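Local coordinates for plasmin and fibronectin-binding protein A (Streptococcus pneumoniae, PDB 4MR0), which acts as a surface adhesin and invasin, binding human fibronectin, plasmin, plasminogen and serum albumin, at residues A[226-229]-A[230-234]; A[447-450]-A[451-455]. All blocks are in the same frame, centred on the assembly; numbering follows the deposited sequence.

Interaction 1 of 2, residues A[226-229]-A[230-234]; sequences ALNE and EGTKA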
loop_
_atom_site.group_PDB
_atom_site.type_symbol
_atom_site.label_atom_id
_atom_site.label_comp_id
_atom_site.label_asym_id
_atom_site.label_seq_id
_atom_site.Cartn_x
_atom_site.Cartn_y
_atom_site.Cartn_z
ATOM N N ALA A 226 16.132 1.747 -12.222
ATOM C CA ALA A 226 15.830 2.192 -13.587
ATOM C C ALA A 226 16.207 1.114 -14.608
ATOM O O ALA A 226 17.216 0.417 -14.449
ATOM C CB ALA A 226 16.565 3.497 -13.896
ATOM N N LEU A 227 15.394 0.987 -15.656
ATOM C CA LEU A 227 15.605 -0.025 -16.689
ATOM C C LEU A 227 16.690 0.297 -17.708
ATOM O O LEU A 227 17.061 1.455 -17.899
ATOM C CB LEU A 227 14.307 -0.274 -17.457
ATOM C CG LEU A 227 13.057 -0.695 -16.684
ATOM C CD1 LEU A 227 11.913 -0.869 -17.666
ATOM C CD2 LEU A 227 13.318 -1.983 -15.920
ATOM N N ASN A 228 17.189 -0.754 -18.358
ATOM C CA ASN A 228 18.195 -0.610 -19.402
ATOM C C ASN A 228 17.435 -0.119 -20.630
ATOM O O ASN A 228 16.203 -0.103 -20.629
ATOM C CB ASN A 228 18.873 -1.954 -19.705
ATOM C CG ASN A 228 17.878 -3.076 -19.941
ATOM O OD1 ASN A 228 16.754 -2.843 -20.388
ATOM N ND2 ASN A 228 18.294 -4.305 -19.654
ATOM N N GLU A 229 18.152 0.269 -21.677
ATOM C CA GLU A 229 17.489 0.783 -22.871
ATOM C C GLU A 229 16.479 -0.188 -23.485
ATOM O O GLU A 229 15.503 0.241 -24.099
ATOM C CB GLU A 229 18.526 1.201 -23.917
ATOM C CG GLU A 229 17.955 2.127 -24.987
ATOM C CD GLU A 229 19.011 2.612 -25.962
ATOM O OE1 GLU A 229 18.638 3.243 -26.980
ATOM O OE2 GLU A 229 20.214 2.369 -25.707
ATOM N N GLU A 230 16.702 -1.489 -23.316
ATOM C CA GLU A 230 15.777 -2.482 -23.856
ATOM C C GLU A 230 14.551 -2.622 -22.956
ATOM O O GLU A 230 13.545 -3.209 -23.353
ATOM C CB GLU A 230 16.446 -3.857 -23.985
ATOM C CG GLU A 230 17.747 -3.874 -24.766
ATOM C CD GLU A 230 18.952 -3.583 -23.890
ATOM O OE1 GLU A 230 19.021 -2.478 -23.306
ATOM O OE2 GLU A 230 19.832 -4.466 -23.786
ATOM N N GLY A 231 14.646 -2.090 -21.740
ATOM C CA GLY A 231 13.539 -2.175 -20.802
ATOM C C GLY A 231 13.250 -3.602 -20.370
ATOM O O GLY A 231 12.096 -3.978 -20.171
ATOM N N THR A 232 14.302 -4.397 -20.217
ATOM C CA THR A 232 14.158 -5.792 -19.816
ATOM C C THR A 232 14.809 -6.086 -18.462
ATOM O O THR A 232 14.526 -7.110 -17.841
ATOM C CB THR A 232 14.798 -6.729 -20.860
ATOM O OG1 THR A 232 16.210 -6.488 -20.907
ATOM C CG2 THR A 232 14.206 -6.476 -22.241
ATOM N N LYS A 233 15.681 -5.188 -18.012
ATOM C CA LYS A 233 16.383 -5.367 -16.743
ATOM C C LYS A 233 16.732 -4.032 -16.105
ATOM O O LYS A 233 16.667 -2.986 -16.748
ATOM C CB LYS A 233 17.692 -6.138 -16.965
ATOM C CG LYS A 233 17.535 -7.561 -17.466
ATOM C CD LYS A 233 16.967 -8.458 -16.384
ATOM C CE LYS A 233 16.905 -9.901 -16.847
ATOM N NZ LYS A 233 16.397 -10.787 -15.767
ATOM N N ALA A 234 17.110 -4.080 -14.831
ATOM C CA ALA A 234 17.528 -2.879 -14.130
ATOM C C ALA A 234 18.889 -2.563 -14.738
ATOM O O ALA A 234 19.793 -3.398 -14.726
ATOM C CB ALA A 234 17.662 -3.149 -12.636
#
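Asn228 turns its amide inward across the mouth of a tight turn, and both ends of that amide meet the returning chain at Thr232. With chi1 at 50°, CG sits between the backbone N and the carbonyl carbon, which folds the side chain back over its own turn. Asn228 OD1 accepts the backbone N-H of Thr232 at 2.9 Å (N-H...O 162°), the donor tilted slightly from the carbonyl plane. Asn228 ND2 gives a longer bond, 3.3 Å, to Thr232 OG1, which lies close to the amide plane. Gripped at both ends, the amide is fixed in its rotation. The side chain of Glu230 lies across it at roughly a right angle: bent at its second torsion, it brings Glu230 OE1 to 3.6 Å from Asn228 CG, with carboxylate and amide planes 31° apart. CB of Lys233 rests 3.3 Å from Asn228 ND2, while the rest of the lysine leads away. Within the turn Leu227 meets only backbone: Leu227 CD1 touches CA of Gly231 at 3.8 Å and its CD2 lies near the carbonyl of Lys233. Tyr265 and Pro291 pack on the same leucine, whose side chain is also close to a bound manganese ion. Two backbone bonds complete the loop, Gly231 N to Asn228 O at 2.8 Å and Asn228 N to Lys233 O, also at 2.8 Å. The positive phi of Gly231, which glycine adopts easily, lets the chain swing back toward Thr232. A single bridge pairs Leu227 with Ala234 where the two arms come together at the base. The result is a type I beta turn from Asn228 to Gly231, braced from within by the asparagine side chain, in a surface loop between strands 220-222 and 243-252 of the parallel beta-helix.

Interaction 2 of 2, residues A[447-450]-A[451-455]; sequences AIRV and AKDSA
Ala451, the last residue of strand 445-451, slips its methyl group under the guanidinium of Arg449 two residues earlier: Ala451 CB lies 3.8 Å from the guanidinium plane, offset toward the rim. A CG anti to the backbone N (chi1 177°) and a chain extended to NE carry the guanidinium of Arg449 over Ala451 to Asp453. Between these two residues Val450 points the other way, into the interior, against Ile433, Ile464 and Leu485. At Lys452 the chain leaves the strand, and its carbonyl is taken by Arg487. Asp453 then brings its carboxylate back to the arginine. Asp453 OD2 takes both terminal nitrogens end-on, Arg449 NH2 at 2.6 Å and Arg449 NH1 at 3.0 Å, the former bond being the straighter, at 151°. OD2 lies near the guanidinium plane, but both nitrogens reach it from the same face of the carboxylate, whose plane is turned 35° from that of the guanidinium. The other oxygen, OD1, accepts the backbone N-H of Ser417. Arg449 also bonds Asn414 through NH1 and makes a salt bridge to Glu484 through NE. The cation probably offsets the two negative charges and helps keep both acids ionised; the arginine joins Asp453 of the loop to Asn414 and Glu484 on the coils to either side.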
loop_
_atom_site.group_PDB
_atom_site.type_symbol
_atom_site.label_atom_id
_atom_site.label_comp_id
_atom_site.label_asym_id
_atom_site.label_seq_id
_atom_site.Cartn_x
_atom_site.Cartn_y
_atom_site.Cartn_z
ATOM N N ALA A 447 -13.159 4.734 -7.943
ATOM C CA ALA A 447 -12.629 5.405 -6.760
ATOM C C ALA A 447 -12.498 4.452 -5.577
ATOM O O ALA A 447 -11.408 4.242 -5.048
ATOM C CB ALA A 447 -13.527 6.578 -6.375
ATOM N N ILE A 448 -13.620 3.869 -5.180
ATOM C CA ILE A 448 -13.663 2.978 -4.031
ATOM C C ILE A 448 -14.312 1.641 -4.311
ATOM O O ILE A 448 -15.361 1.567 -4.957
ATOM C CB ILE A 448 -14.453 3.634 -2.873
ATOM C CG1 ILE A 448 -13.801 4.958 -2.486
ATOM C CG2 ILE A 448 -14.523 2.689 -1.688
ATOM C CD1 ILE A 448 -14.634 5.788 -1.514
ATOM N N ARG A 449 -13.699 0.587 -3.779
ATOM C CA ARG A 449 -14.208 -0.763 -3.936
ATOM C C ARG A 449 -13.941 -1.589 -2.677
ATOM O O ARG A 449 -12.822 -1.601 -2.163
ATOM C CB ARG A 449 -13.541 -1.434 -5.142
ATOM C CG ARG A 449 -13.937 -2.876 -5.357
ATOM C CD ARG A 449 -13.322 -3.416 -6.642
ATOM N NE ARG A 449 -13.863 -4.727 -6.991
ATOM C CZ ARG A 449 -13.462 -5.875 -6.459
ATOM N NH1 ARG A 449 -12.496 -5.893 -5.546
ATOM N NH2 ARG A 449 -14.034 -7.008 -6.839
ATOM N N VAL A 450 -14.977 -2.257 -2.180
ATOM C CA VAL A 450 -14.864 -3.126 -1.011
ATOM C C VAL A 450 -15.653 -4.352 -1.416
ATOM O O VAL A 450 -16.849 -4.256 -1.714
ATOM C CB VAL A 450 -15.508 -2.514 0.256
ATOM C CG1 VAL A 450 -15.475 -3.526 1.401
ATOM C CG2 VAL A 450 -14.759 -1.260 0.662
ATOM N N ALA A 451 -15.009 -5.512 -1.437
ATOM C CA ALA A 451 -15.746 -6.676 -1.880
ATOM C C ALA A 451 -15.273 -8.051 -1.476
ATOM O O ALA A 451 -14.138 -8.249 -1.042
ATOM C CB ALA A 451 -15.848 -6.626 -3.400
ATOM N N LYS A 452 -16.200 -8.997 -1.600
ATOM C CA LYS A 452 -15.907 -10.406 -1.409
ATOM C C LYS A 452 -16.207 -10.778 -2.852
ATOM O O LYS A 452 -17.342 -11.107 -3.211
ATOM C CB LYS A 452 -16.873 -11.106 -0.458
ATOM C CG LYS A 452 -16.396 -12.531 -0.180
ATOM C CD LYS A 452 -17.235 -13.275 0.825
ATOM C CE LYS A 452 -18.594 -13.639 0.265
ATOM N NZ LYS A 452 -19.271 -14.606 1.168
ATOM N N ASP A 453 -15.171 -10.651 -3.674
ATOM C CA ASP A 453 -15.218 -10.865 -5.117
ATOM C C ASP A 453 -16.010 -12.051 -5.653
ATOM O O ASP A 453 -16.486 -12.005 -6.785
ATOM C CB ASP A 453 -13.786 -10.900 -5.662
ATOM C CG ASP A 453 -12.893 -9.848 -5.014
ATOM O OD1 ASP A 453 -12.568 -10.002 -3.818
ATOM O OD2 ASP A 453 -12.530 -8.863 -5.695
ATOM N N SER A 454 -16.159 -13.100 -4.855
ATOM C CA SER A 454 -16.905 -14.269 -5.300
ATOM C C SER A 454 -17.842 -14.834 -4.240
ATOM O O SER A 454 -17.504 -14.893 -3.055
ATOM C CB SER A 454 -15.939 -15.369 -5.758
ATOM O OG SER A 454 -16.634 -16.576 -6.041
ATOM N N ALA A 455 -19.024 -15.253 -4.679
ATOM C CA ALA A 455 -20.014 -15.835 -3.785
ATOM C C ALA A 455 -19.476 -17.159 -3.251
ATOM O O ALA A 455 -19.967 -17.689 -2.252
ATOM C CB ALA A 455 -21.319 -16.065 -4.534
#

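Overall arrangement
Along the chain, interaction 1 comes first and closes before interaction 2 begins, so the two lie in series and neither encloses nor crosses the other. Residues 226-234 form a small turn in the long loop between strands 220-222 and 243-252, reaching Tyr265 on strand 260-265 and the loop residues Pro291 and Lys292 of a later coil. Residues 447-455 carry the chain off strand 445-451 into the loop before strand 462-473, bound to the adjacent strands 410-415 and 483-486. The centres of interactions 1 and 2 are about 35 Å apart and the nearest atoms of interactions 1 and 2 about 27 Å, without touching: they fasten loops at separate levels of the same solenoid.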